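Local coordinates for MUTM (fpg) protein (Thermus thermophilus, PDB 1EE8), which belongs to the MutM (Fpg) family, whose members combine an N-terminal domain rich in beta-strands with a helical H2TH domain and a zinc finger, at residues A167-R170 and A171-S174; P175-P178 and A179-T183; R189-R192 and A193-V197; S210-S213 and Y214-P217; L236-P239 and A240-R243. One frame throughout, in Å; residues are numbered along the deposited sequence.

Interaction 1: residues A167-R170 and A171-S174; sequences ALFR and ARLS
F169 and R172 carry the flat-on-flat part of this helix ending. Their side chains run alongside each other in the same direction, and the guanidinium of R172 stacks on the ring with the planes 22° apart. CZ of R172 stands 4.3 Å from the centroid of the F169 ring, an off-centre cation-pi contact, and R172 NH1 lies over the rim of one face, 3.6 Å from F169 CE2. The bend at chi2 of R172 (-65°) folds the arginine back over the helix end. Hydrogen bonds form the second group. NH1 of R172 also donates to F169 O at 2.9 Å, and the backbone N of R172 reaches the same oxygen from the opposite face of its plane. Here helix 161-170 of the H2TH domain stops in a Schellman motif: R172 takes positive phi, L173 N returns to L168 O at 2.9 Å in a nearly straight bond (173°), and R172 N to F169 O is the inner bond of the pair. A171 N to A167 O is the last regular helical bond. Apolar contact is slight across the turn, with L168 CD2 4.3 Å from L173 CB. L168 also packs on helices 146-152 and 184-203, whereas the far end of R170 forms a salt bridge with E200.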
loop_
_atom_site.group_PDB
_atom_site.type_symbol
_atom_site.label_atom_id
_atom_site.label_comp_id
_atom_site.label_asym_id
_atom_site.label_seq_id
_atom_site.Cartn_x
_atom_site.Cartn_y
_atom_site.Cartn_z
ATOM N N ALA A 167 -31.220 -23.720 -11.445
ATOM C CA ALA A 167 -31.162 -23.753 -12.902
ATOM C C ALA A 167 -31.412 -25.172 -13.398
ATOM O O ALA A 167 -32.142 -25.392 -14.372
ATOM C CB ALA A 167 -29.797 -23.248 -13.395
ATOM N N LEU A 168 -30.797 -26.134 -12.723
ATOM C CA LEU A 168 -30.939 -27.534 -13.080
ATOM C C LEU A 168 -32.386 -27.998 -12.961
ATOM O O LEU A 168 -32.864 -28.789 -13.777
ATOM C CB LEU A 168 -30.020 -28.387 -12.201
ATOM C CG LEU A 168 -28.534 -28.222 -12.550
ATOM C CD1 LEU A 168 -27.651 -28.807 -11.453
ATOM C CD2 LEU A 168 -28.269 -28.913 -13.900
ATOM N N PHE A 169 -33.087 -27.511 -11.949
ATOM C CA PHE A 169 -34.485 -27.888 -11.786
ATOM C C PHE A 169 -35.314 -27.249 -12.882
ATOM O O PHE A 169 -36.180 -27.886 -13.482
ATOM C CB PHE A 169 -35.062 -27.413 -10.455
ATOM C CG PHE A 169 -36.546 -27.634 -10.353
ATOM C CD1 PHE A 169 -37.052 -28.899 -10.084
ATOM C CD2 PHE A 169 -37.435 -26.599 -10.615
ATOM C CE1 PHE A 169 -38.425 -29.130 -10.077
ATOM C CE2 PHE A 169 -38.809 -26.819 -10.613
ATOM C CZ PHE A 169 -39.303 -28.086 -10.344
ATOM N N ARG A 170 -35.064 -25.973 -13.134
ATOM C CA ARG A 170 -35.838 -25.297 -14.150
ATOM C C ARG A 170 -35.671 -25.998 -15.494
ATOM O O ARG A 170 -36.627 -26.121 -16.252
ATOM C CB ARG A 170 -35.437 -23.826 -14.248
ATOM C CG ARG A 170 -36.376 -23.055 -15.147
ATOM C CD ARG A 170 -36.233 -21.562 -15.011
ATOM N NE ARG A 170 -36.581 -21.087 -13.673
ATOM C CZ ARG A 170 -36.741 -19.803 -13.373
ATOM N NH1 ARG A 170 -37.051 -19.437 -12.137
ATOM N NH2 ARG A 170 -36.600 -18.887 -14.321
ATOM N N ALA A 171 -34.462 -26.482 -15.768
ATOM C CA ALA A 171 -34.158 -27.174 -17.020
ATOM C C ALA A 171 -34.502 -28.661 -16.959
ATOM O O ALA A 171 -34.334 -29.384 -17.941
ATOM C CB ALA A 171 -32.678 -26.999 -17.362
ATOM N N ARG A 172 -34.976 -29.113 -15.803
ATOM C CA ARG A 172 -35.344 -30.511 -15.602
ATOM C C ARG A 172 -34.214 -31.476 -15.961
ATOM O O ARG A 172 -34.410 -32.438 -16.710
ATOM C CB ARG A 172 -36.598 -30.846 -16.416
ATOM C CG ARG A 172 -37.818 -29.985 -16.060
ATOM C CD ARG A 172 -38.281 -30.230 -14.634
ATOM N NE ARG A 172 -39.620 -29.689 -14.392
ATOM C CZ ARG A 172 -39.900 -28.408 -14.170
ATOM N NH1 ARG A 172 -38.934 -27.498 -14.144
ATOM N NH2 ARG A 172 -41.164 -28.035 -13.993
ATOM N N LEU A 173 -33.035 -31.222 -15.408
ATOM C CA LEU A 173 -31.869 -32.060 -15.663
ATOM C C LEU A 173 -31.250 -32.572 -14.370
ATOM O O LEU A 173 -31.257 -31.887 -13.343
ATOM C CB LEU A 173 -30.819 -31.274 -16.453
ATOM C CG LEU A 173 -31.211 -30.860 -17.870
ATOM C CD1 LEU A 173 -30.115 -29.984 -18.479
ATOM C CD2 LEU A 173 -31.439 -32.108 -18.714
ATOM N N SER A 174 -30.714 -33.784 -14.422
ATOM C CA SER A 174 -30.087 -34.363 -13.249
ATOM C C SER A 174 -28.779 -33.657 -12.924
ATOM O O SER A 174 -27.938 -33.453 -13.796
ATOM C CB SER A 174 -29.802 -35.840 -13.463
ATOM O OG SER A 174 -29.013 -36.331 -12.402
#

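Interaction 2: residues P175-P178 and A179-T183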
loop_
_atom_site.group_PDB
_atom_site.type_symbol
_atom_site.label_atom_id
_atom_site.label_comp_id
_atom_site.label_asym_id
_atom_site.label_seq_id
_atom_site.Cartn_x
_atom_site.Cartn_y
_atom_site.Cartn_z
ATOM N N PRO A 175 -28.592 -33.275 -11.654
ATOM C CA PRO A 175 -27.366 -32.594 -11.238
ATOM C C PRO A 175 -26.196 -33.574 -11.235
ATOM O O PRO A 175 -25.038 -33.183 -11.374
ATOM C CB PRO A 175 -27.689 -32.131 -9.817
ATOM C CG PRO A 175 -29.193 -32.117 -9.766
ATOM C CD PRO A 175 -29.559 -33.331 -10.547
ATOM N N PHE A 176 -26.520 -34.856 -11.102
ATOM C CA PHE A 176 -25.510 -35.900 -10.994
ATOM C C PHE A 176 -25.042 -36.631 -12.247
ATOM O O PHE A 176 -24.041 -37.349 -12.202
ATOM C CB PHE A 176 -25.983 -36.911 -9.951
ATOM C CG PHE A 176 -26.635 -36.271 -8.760
ATOM C CD1 PHE A 176 -28.024 -36.238 -8.642
ATOM C CD2 PHE A 176 -25.866 -35.644 -7.786
ATOM C CE1 PHE A 176 -28.635 -35.588 -7.578
ATOM C CE2 PHE A 176 -26.470 -34.989 -6.717
ATOM C CZ PHE A 176 -27.857 -34.961 -6.612
ATOM N N ARG A 177 -25.737 -36.455 -13.364
ATOM C CA ARG A 177 -25.338 -37.135 -14.588
ATOM C C ARG A 177 -24.074 -36.510 -15.171
ATOM O O ARG A 177 -23.799 -35.329 -14.959
ATOM C CB ARG A 177 -26.462 -37.075 -15.626
ATOM C CG ARG A 177 -26.792 -35.674 -16.099
ATOM C CD ARG A 177 -28.001 -35.663 -17.017
ATOM N NE ARG A 177 -27.707 -36.190 -18.345
ATOM C CZ ARG A 177 -28.567 -36.175 -19.359
ATOM N NH1 ARG A 177 -28.214 -36.670 -20.536
ATOM N NH2 ARG A 177 -29.785 -35.668 -19.195
ATOM N N PRO A 178 -23.278 -37.306 -15.905
ATOM C CA PRO A 178 -22.047 -36.784 -16.507
ATOM C C PRO A 178 -22.382 -35.578 -17.375
ATOM O O PRO A 178 -23.365 -35.598 -18.113
ATOM C CB PRO A 178 -21.540 -37.968 -17.329
ATOM C CG PRO A 178 -21.992 -39.155 -16.510
ATOM C CD PRO A 178 -23.410 -38.756 -16.141
ATOM N N ALA A 179 -21.574 -34.528 -17.281
ATOM C CA ALA A 179 -21.811 -33.319 -18.062
ATOM C C ALA A 179 -21.859 -33.591 -19.559
ATOM O O ALA A 179 -22.661 -32.997 -20.285
ATOM C CB ALA A 179 -20.737 -32.287 -17.760
ATOM N N ARG A 180 -20.992 -34.488 -20.019
ATOM C CA ARG A 180 -20.926 -34.831 -21.436
ATOM C C ARG A 180 -22.118 -35.652 -21.922
ATOM O O ARG A 180 -22.402 -35.699 -23.121
ATOM C CB ARG A 180 -19.631 -35.596 -21.729
ATOM C CG ARG A 180 -19.408 -36.803 -20.833
ATOM C CD ARG A 180 -18.249 -37.639 -21.341
ATOM N NE ARG A 180 -17.130 -36.791 -21.738
ATOM C CZ ARG A 180 -15.976 -37.245 -22.214
ATOM N NH1 ARG A 180 -15.780 -38.552 -22.351
ATOM N NH2 ARG A 180 -15.021 -36.387 -22.567
ATOM N N SER A 181 -22.810 -36.301 -20.992
ATOM C CA SER A 181 -23.960 -37.124 -21.343
ATOM C C SER A 181 -25.101 -36.291 -21.904
ATOM O O SER A 181 -26.024 -36.831 -22.508
ATOM C CB SER A 181 -24.461 -37.894 -20.118
ATOM O OG SER A 181 -25.157 -37.042 -19.226
ATOM N N LEU A 182 -25.038 -34.977 -21.714
ATOM C CA LEU A 182 -26.099 -34.098 -22.203
ATOM C C LEU A 182 -26.164 -33.985 -23.715
ATOM O O LEU A 182 -25.139 -33.937 -24.383
ATOM C CB LEU A 182 -25.948 -32.684 -21.631
ATOM C CG LEU A 182 -26.335 -32.412 -20.176
ATOM C CD1 LEU A 182 -26.288 -30.906 -19.925
ATOM C CD2 LEU A 182 -27.738 -32.946 -19.898
ATOM N N THR A 183 -27.380 -33.938 -24.248
ATOM C CA THR A 183 -27.573 -33.776 -25.682
ATOM C C THR A 183 -27.537 -32.265 -25.884
ATOM O O THR A 183 -27.558 -31.514 -24.909
ATOM C CB THR A 183 -28.945 -34.309 -26.146
ATOM O OG1 THR A 183 -29.991 -33.509 -25.574
ATOM C CG2 THR A 183 -29.119 -35.759 -25.723
#
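The chain turns at P178, whose carbonyl O receives S181 N at 3.0 Å, while residues 179 to 181 adopt helical backbone angles without regular helical bonding. The hydroxyl of S181 sits inside this turn. It donates to the same P178 O at 2.6 Å, in the carbonyl plane, and accepts from R177 NE at 2.8 Å in the guanidinium plane (N-H...O 164°). For S181 the chi1 of 75° tucks OG between backbone N and carbonyl carbon, from where it can serve both partners. R177 NH1 adds weak bonds to S181 OG and, at 3.0 Å, to S181 O. Across one guanidinium face comes L182, its side chain nearly perpendicular to the arginine, with CD2 3.4 Å from R177 CZ. The turn belongs to the loop that joins helices 161-170 and 184-203 of the H2TH domain, and E186, early in the second helix, forms a salt bridge with R177 NH1. The serine hydroxyl thus relays between a carbonyl and an arginine; with edge bonds, a leucine methyl on one face and the carboxylate of E186, the guanidinium is probably restricted in rotation.

Interaction 3: residues R189-R192 and A193-V197; sequences RLYR and ALREV
R189 O accepts from A193 N at 2.8 Å, the shortest sound polar bond in this length of helix 184-203. The i to i+4 ladder continues with L194 N to L190 O at 2.9 Å and E196 N to R192 O at 3.0 Å, so side chains four residues apart are brought to the same flank. Y191 and R195 form one such pair and lie side by side, pointing the same way. The arginine passes its aliphatic part over the tyrosine: CD of R195 stands 3.9 Å from the centroid of the Y191 ring, 23° off the normal, which is a CH-pi contact over the face. A bend at chi3 of R195 (66°) then carries the guanidinium past the ring to the phenol end, its plane 73° from that of the ring. There R195 NH1 makes only a weak bond to Y191 OH, whose stronger partner is F130 O. R192 and E196 make the next pair, a salt bridge with R192 NE 3.3 Å from E196 OE2, its hydrogen bond weak; their flat groups are not far from parallel. The other flank is apolar, where L190 and L194 pack on helix 161-170 and L190 also meets helix 146-152, placing this helix inside the H2TH domain. The division is that of an amphipathic helix: backbone bonds carry the regular geometry, a buried leucine side faces its neighbours, and the long polar chains add weak pairings at or near the surface whose electrostatic contribution is probably modest.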
loop_
_atom_site.group_PDB
_atom_site.type_symbol
_atom_site.label_atom_id
_atom_site.label_comp_id
_atom_site.label_asym_id
_atom_site.label_seq_id
_atom_site.Cartn_x
_atom_site.Cartn_y
_atom_site.Cartn_z
ATOM N N ARG A 189 -31.366 -26.157 -22.869
ATOM C CA ARG A 189 -32.321 -25.893 -21.793
ATOM C C ARG A 189 -31.585 -25.369 -20.563
ATOM O O ARG A 189 -32.021 -24.413 -19.923
ATOM C CB ARG A 189 -33.086 -27.159 -21.407
ATOM C CG ARG A 189 -34.133 -27.596 -22.403
ATOM C CD ARG A 189 -35.350 -28.157 -21.680
ATOM N NE ARG A 189 -35.027 -29.299 -20.830
ATOM C CZ ARG A 189 -34.789 -30.525 -21.278
ATOM N NH1 ARG A 189 -34.506 -31.499 -20.423
ATOM N NH2 ARG A 189 -34.843 -30.780 -22.582
ATOM N N LEU A 190 -30.465 -26.008 -20.239
ATOM C CA LEU A 190 -29.664 -25.608 -19.092
ATOM C C LEU A 190 -29.093 -24.205 -19.307
ATOM O O LEU A 190 -29.003 -23.404 -18.370
ATOM C CB LEU A 190 -28.538 -26.620 -18.870
ATOM C CG LEU A 190 -27.656 -26.406 -17.635
ATOM C CD1 LEU A 190 -28.532 -26.206 -16.407
ATOM C CD2 LEU A 190 -26.738 -27.600 -17.452
ATOM N N TYR A 191 -28.721 -23.910 -20.549
ATOM C CA TYR A 191 -28.169 -22.605 -20.911
ATOM C C TYR A 191 -29.197 -21.516 -20.660
ATOM O O TYR A 191 -28.902 -20.495 -20.048
ATOM C CB TYR A 191 -27.773 -22.594 -22.394
ATOM C CG TYR A 191 -27.311 -21.248 -22.922
ATOM C CD1 TYR A 191 -26.019 -20.778 -22.670
ATOM C CD2 TYR A 191 -28.168 -20.442 -23.667
ATOM C CE1 TYR A 191 -25.595 -19.539 -23.150
ATOM C CE2 TYR A 191 -27.758 -19.205 -24.151
ATOM C CZ TYR A 191 -26.468 -18.759 -23.891
ATOM O OH TYR A 191 -26.052 -17.540 -24.380
ATOM N N ARG A 192 -30.413 -21.748 -21.135
ATOM C CA ARG A 192 -31.500 -20.791 -20.991
ATOM C C ARG A 192 -31.975 -20.664 -19.539
ATOM O O ARG A 192 -32.199 -19.556 -19.033
ATOM C CB ARG A 192 -32.657 -21.223 -21.896
ATOM C CG ARG A 192 -33.854 -20.299 -21.901
ATOM C CD ARG A 192 -34.900 -20.808 -22.893
ATOM N NE ARG A 192 -36.210 -20.203 -22.673
ATOM C CZ ARG A 192 -37.301 -20.525 -23.359
ATOM N NH1 ARG A 192 -37.234 -21.450 -24.311
ATOM N NH2 ARG A 192 -38.457 -19.928 -23.094
ATOM N N ALA A 193 -32.133 -21.802 -18.871
ATOM C CA ALA A 193 -32.586 -21.804 -17.482
ATOM C C ALA A 193 -31.605 -21.051 -16.581
ATOM O O ALA A 193 -32.001 -20.250 -15.733
ATOM C CB ALA A 193 -32.743 -23.237 -16.994
ATOM N N LEU A 194 -30.320 -21.316 -16.772
ATOM C CA LEU A 194 -29.286 -20.671 -15.977
ATOM C C LEU A 194 -29.362 -19.150 -16.100
ATOM O O LEU A 194 -29.302 -18.435 -15.102
ATOM C CB LEU A 194 -27.913 -21.162 -16.435
ATOM C CG LEU A 194 -26.704 -20.835 -15.566
ATOM C CD1 LEU A 194 -26.975 -21.218 -14.116
ATOM C CD2 LEU A 194 -25.497 -21.602 -16.101
ATOM N N ARG A 195 -29.499 -18.662 -17.328
ATOM C CA ARG A 195 -29.570 -17.230 -17.573
ATOM C C ARG A 195 -30.837 -16.583 -17.008
ATOM O O ARG A 195 -30.786 -15.469 -16.479
ATOM C CB ARG A 195 -29.456 -16.958 -19.077
ATOM C CG ARG A 195 -28.274 -17.687 -19.727
ATOM C CD ARG A 195 -27.935 -17.103 -21.087
ATOM N NE ARG A 195 -27.445 -15.736 -20.945
ATOM C CZ ARG A 195 -26.958 -15.002 -21.938
ATOM N NH1 ARG A 195 -26.892 -15.499 -23.165
ATOM N NH2 ARG A 195 -26.523 -13.775 -21.698
ATOM N N GLU A 196 -31.965 -17.283 -17.106
ATOM C CA GLU A 196 -33.240 -16.768 -16.594
ATOM C C GLU A 196 -33.257 -16.691 -15.073
ATOM O O GLU A 196 -33.717 -15.708 -14.497
ATOM C CB GLU A 196 -34.401 -17.659 -17.023
ATOM C CG GLU A 196 -34.641 -17.761 -18.506
ATOM C CD GLU A 196 -35.820 -18.665 -18.813
ATOM O OE1 GLU A 196 -36.942 -18.348 -18.362
ATOM O OE2 GLU A 196 -35.623 -19.693 -19.494
ATOM N N VAL A 197 -32.780 -17.746 -14.422
ATOM C CA VAL A 197 -32.763 -17.773 -12.964
ATOM C C VAL A 197 -31.882 -16.664 -12.408
ATOM O O VAL A 197 -32.255 -15.977 -11.461
ATOM C CB VAL A 197 -32.273 -19.143 -12.429
ATOM C CG1 VAL A 197 -32.150 -19.103 -10.915
ATOM C CG2 VAL A 197 -33.253 -20.229 -12.828
#

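Interaction 4: residues S210-S213 and Y214-P217; sequences SDQS and YRQP
Q212 and R215 bring their polar ends together at the surface, the amide O OE1 of Q212 lying 2.7 Å from R215 NH2. The side chains slant across each other, with amide and guanidinium planes 61° apart, and CG of Q212 stands over one guanidinium face, 3.5 Å from R215 CZ. Its fit against NH2 is too tight in the model, so the exact placing of this pair is doubtful. The bend at chi2 of Q212 (78°) sends the amide towards the arginine, whose own chain is extended from CG to NE. One step out, two waters tie the backbones together. One donates to D211 OD1 at 2.7 Å and accepts from Y214 N at 3.1 Å; the other accepts from R215 N at 3.1 Å and gives a weak bond to S213 O. Behind them D211 OD1 also receives S213 N at 2.7 Å in a nearly straight bond (165°), approached from above the carboxylate plane. This is an Asx turn, and Q212 in its middle takes positive phi. Farther out, Y214 settles the loop on the N-terminal helix 3-17, touching E5 and T8; its OH bonds to G205 O and its carbonyl O to T208 OG1. Y214 thereby ties the loop that follows helix 184-203 to helix 3-17. One aspartate oxygen serves both a backbone N-H and a water, so the Asx turn and the water on the same carboxylate oxygen probably help to hold the shape of this loop, together with the bonds of Y214.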
loop_
_atom_site.group_PDB
_atom_site.type_symbol
_atom_site.label_atom_id
_atom_site.label_comp_id
_atom_site.label_asym_id
_atom_site.label_seq_id
_atom_site.Cartn_x
_atom_site.Cartn_y
_atom_site.Cartn_z
ATOM N N SER A 210 -32.779 -19.369 5.007
ATOM C CA SER A 210 -33.349 -19.549 6.335
ATOM C C SER A 210 -32.445 -18.926 7.389
ATOM O O SER A 210 -32.919 -18.261 8.310
ATOM C CB SER A 210 -33.535 -21.040 6.624
ATOM O OG SER A 210 -34.185 -21.237 7.863
ATOM N N ASP A 211 -31.142 -19.143 7.247
ATOM C CA ASP A 211 -30.173 -18.598 8.191
ATOM C C ASP A 211 -30.232 -17.074 8.229
ATOM O O ASP A 211 -29.680 -16.446 9.131
ATOM C CB ASP A 211 -28.757 -19.043 7.816
ATOM C CG ASP A 211 -28.425 -18.769 6.361
ATOM O OD1 ASP A 211 -28.902 -17.749 5.818
ATOM O OD2 ASP A 211 -27.676 -19.568 5.759
ATOM N N GLN A 212 -30.904 -16.485 7.245
ATOM C CA GLN A 212 -31.031 -15.034 7.158
ATOM C C GLN A 212 -29.634 -14.415 7.081
ATOM O O GLN A 212 -29.431 -13.255 7.446
ATOM C CB GLN A 212 -31.768 -14.501 8.389
ATOM C CG GLN A 212 -32.547 -13.222 8.142
ATOM C CD GLN A 212 -33.867 -13.468 7.429
ATOM O OE1 GLN A 212 -34.590 -12.528 7.093
ATOM N NE2 GLN A 212 -34.192 -14.737 7.202
ATOM N N SER A 213 -28.680 -15.203 6.597
ATOM C CA SER A 213 -27.294 -14.770 6.468
ATOM C C SER A 213 -27.135 -13.571 5.537
ATOM O O SER A 213 -26.489 -12.582 5.890
ATOM C CB SER A 213 -26.436 -15.934 5.964
ATOM O OG SER A 213 -25.078 -15.553 5.831
ATOM N N TYR A 214 -27.721 -13.664 4.346
ATOM C CA TYR A 214 -27.638 -12.586 3.370
ATOM C C TYR A 214 -28.695 -11.500 3.535
ATOM O O TYR A 214 -29.865 -11.782 3.786
ATOM C CB TYR A 214 -27.746 -13.141 1.951
ATOM C CG TYR A 214 -27.939 -12.068 0.897
ATOM C CD1 TYR A 214 -26.919 -11.162 0.596
ATOM C CD2 TYR A 214 -29.145 -11.951 0.209
ATOM C CE1 TYR A 214 -27.098 -10.171 -0.364
ATOM C CE2 TYR A 214 -29.335 -10.966 -0.752
ATOM C CZ TYR A 214 -28.310 -10.079 -1.035
ATOM O OH TYR A 214 -28.496 -9.110 -1.997
ATOM N N ARG A 215 -28.256 -10.257 3.375
ATOM C CA ARG A 215 -29.119 -9.086 3.455
ATOM C C ARG A 215 -28.484 -7.990 2.616
ATOM O O ARG A 215 -27.261 -7.899 2.532
ATOM C CB ARG A 215 -29.258 -8.597 4.901
ATOM C CG ARG A 215 -30.090 -9.501 5.783
ATOM C CD ARG A 215 -30.292 -8.891 7.159
ATOM N NE ARG A 215 -31.297 -9.618 7.937
ATOM C CZ ARG A 215 -32.554 -9.814 7.544
ATOM N NH1 ARG A 215 -32.972 -9.340 6.377
ATOM N NH2 ARG A 215 -33.397 -10.477 8.324
ATOM N N GLN A 216 -29.313 -7.172 1.979
ATOM C CA GLN A 216 -28.813 -6.069 1.170
ATOM C C GLN A 216 -28.135 -5.084 2.126
ATOM O O GLN A 216 -28.283 -5.200 3.341
ATOM C CB GLN A 216 -29.979 -5.423 0.420
ATOM C CG GLN A 216 -30.617 -6.368 -0.597
ATOM C CD GLN A 216 -31.844 -5.776 -1.277
ATOM O OE1 GLN A 216 -31.839 -4.621 -1.705
ATOM N NE2 GLN A 216 -32.897 -6.578 -1.395
ATOM N N PRO A 217 -27.377 -4.108 1.597
ATOM C CA PRO A 217 -26.697 -3.144 2.474
ATOM C C PRO A 217 -27.534 -2.487 3.571
ATOM O O PRO A 217 -27.102 -2.432 4.730
ATOM C CB PRO A 217 -26.127 -2.130 1.486
ATOM C CG PRO A 217 -25.784 -3.002 0.315
ATOM C CD PRO A 217 -27.030 -3.856 0.189
HETATM O O HOH W 1 -28.863 -16.388 3.526
HETATM O O HOH W 2 -25.224 -10.249 3.741
#

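Interaction 5: residues L236-P239 and A240-R243. With ZN (zinc ion), chain C.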
loop_
_atom_site.group_PDB
_atom_site.type_symbol
_atom_site.label_atom_id
_atom_site.label_comp_id
_atom_site.label_asym_id
_atom_site.label_seq_id
_atom_site.Cartn_x
_atom_site.Cartn_y
_atom_site.Cartn_z
ATOM N N LEU A 236 -39.793 -30.851 1.312
ATOM C CA LEU A 236 -41.008 -30.148 0.917
ATOM C C LEU A 236 -41.434 -30.635 -0.473
ATOM O O LEU A 236 -40.638 -31.244 -1.201
ATOM C CB LEU A 236 -40.776 -28.630 0.900
ATOM C CG LEU A 236 -40.478 -27.884 2.209
ATOM C CD1 LEU A 236 -41.621 -28.084 3.203
ATOM C CD2 LEU A 236 -39.168 -28.381 2.797
ATOM N N PRO A 237 -42.695 -30.373 -0.858
ATOM C CA PRO A 237 -43.246 -30.782 -2.156
ATOM C C PRO A 237 -42.648 -30.071 -3.370
ATOM O O PRO A 237 -42.539 -28.845 -3.388
ATOM C CB PRO A 237 -44.740 -30.455 -2.024
ATOM C CG PRO A 237 -44.980 -30.416 -0.546
ATOM C CD PRO A 237 -43.740 -29.744 -0.033
ATOM N N CYS A 238 -42.264 -30.843 -4.382
ATOM C CA CYS A 238 -41.749 -30.251 -5.611
ATOM C C CYS A 238 -42.900 -29.376 -6.115
ATOM O O CYS A 238 -44.066 -29.734 -5.968
ATOM C CB CYS A 238 -41.428 -31.345 -6.636
ATOM S SG CYS A 238 -41.166 -30.755 -8.327
ATOM N N PRO A 239 -42.596 -28.215 -6.705
ATOM C CA PRO A 239 -43.703 -27.381 -7.180
ATOM C C PRO A 239 -44.309 -27.858 -8.500
ATOM O O PRO A 239 -45.327 -27.335 -8.945
ATOM C CB PRO A 239 -43.060 -26.005 -7.294
ATOM C CG PRO A 239 -41.677 -26.344 -7.752
ATOM C CD PRO A 239 -41.305 -27.519 -6.863
ATOM N N ALA A 240 -43.692 -28.859 -9.115
ATOM C CA ALA A 240 -44.189 -29.366 -10.390
ATOM C C ALA A 240 -44.927 -30.703 -10.297
ATOM O O ALA A 240 -45.927 -30.909 -10.987
ATOM C CB ALA A 240 -43.035 -29.477 -11.390
ATOM N N CYS A 241 -44.449 -31.607 -9.443
ATOM C CA CYS A 241 -45.079 -32.920 -9.313
ATOM C C CYS A 241 -45.544 -33.265 -7.902
ATOM O O CYS A 241 -46.099 -34.343 -7.676
ATOM C CB CYS A 241 -44.118 -34.006 -9.787
ATOM S SG CYS A 241 -42.792 -34.344 -8.622
ATOM N N GLY A 242 -45.298 -32.366 -6.953
ATOM C CA GLY A 242 -45.714 -32.601 -5.581
ATOM C C GLY A 242 -44.920 -33.625 -4.785
ATOM O O GLY A 242 -45.198 -33.830 -3.604
ATOM N N ARG A 243 -43.945 -34.275 -5.413
ATOM C CA ARG A 243 -43.126 -35.265 -4.717
ATOM C C ARG A 243 -42.123 -34.562 -3.796
ATOM O O ARG A 243 -41.757 -33.409 -4.032
ATOM C CB ARG A 243 -42.381 -36.146 -5.730
ATOM C CG ARG A 243 -41.430 -37.150 -5.093
ATOM C CD ARG A 243 -40.732 -38.047 -6.107
ATOM N NE ARG A 243 -39.779 -38.935 -5.441
ATOM C CZ ARG A 243 -39.059 -39.871 -6.054
ATOM N NH1 ARG A 243 -38.216 -40.625 -5.357
ATOM N NH2 ARG A 243 -39.184 -40.057 -7.363
HETATM ZN ZN ZN C . -41.121 -32.888 -9.292
#
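Segments 236-239 and 240-243 run nearly back on each other, their end-to-end directions 152° apart, with C238 N donating to R243 O at 2.6 Å and G242 N returning a weaker bond to C238 O at 3.1 Å. G242 takes positive phi where the chain doubles back. The two cysteine sulfurs converge on the zinc ion, C238 SG and C241 SG each 2.3 Å from the metal; C258 and C261 complete the site. C238 reaches it with SG anti to the backbone N (chi1 166°), C241 with SG between N and carbonyl carbon (chi1 75°). Backbone N-H groups point at both sulfurs: A240 N at 3.3 Å and C241 N at 3.6 Å from C238 SG, and R243 N at 3.4 Å from C241 SG. The Cys-Pro-Ala-Cys-Gly sequence and these bonds describe a zinc knuckle, which supplies two of the four zinc ligands of the Fpg zinc finger. The extended R243 leads away from the metal, and its NH2 bonds to T260 OG1. Three N-H...S bonds would be expected to temper the negative charge of the two thiolates, while the metal and the backbone bonds probably help to fix the loop's curvature.

Interactions 1, 2 and 3 form one H2TH block. Interaction 1 closes helix 161-170, interaction 2 continues its chain, and interaction 3 lies on the following helix; A171 O probably accepts a hydrogen bond from R189 NE at 3.0 Å. L168 CD1 meets P175 CB at 3.7 Å, tying interactions 1 and 2, and L182 CD1 lies 4.2 Å from L190 CD2, joining interactions 2 and 3. The zinc finger docks on the same helix end: F169 CE1 lies 3.6 Å from C238 SG, so F169 packs against a zinc ligand of interaction 5, while R172 touches the neighbouring A240. Interaction 4 stands apart, its nearest atoms about 10 Å from interaction 5 and about 12 Å from interaction 3.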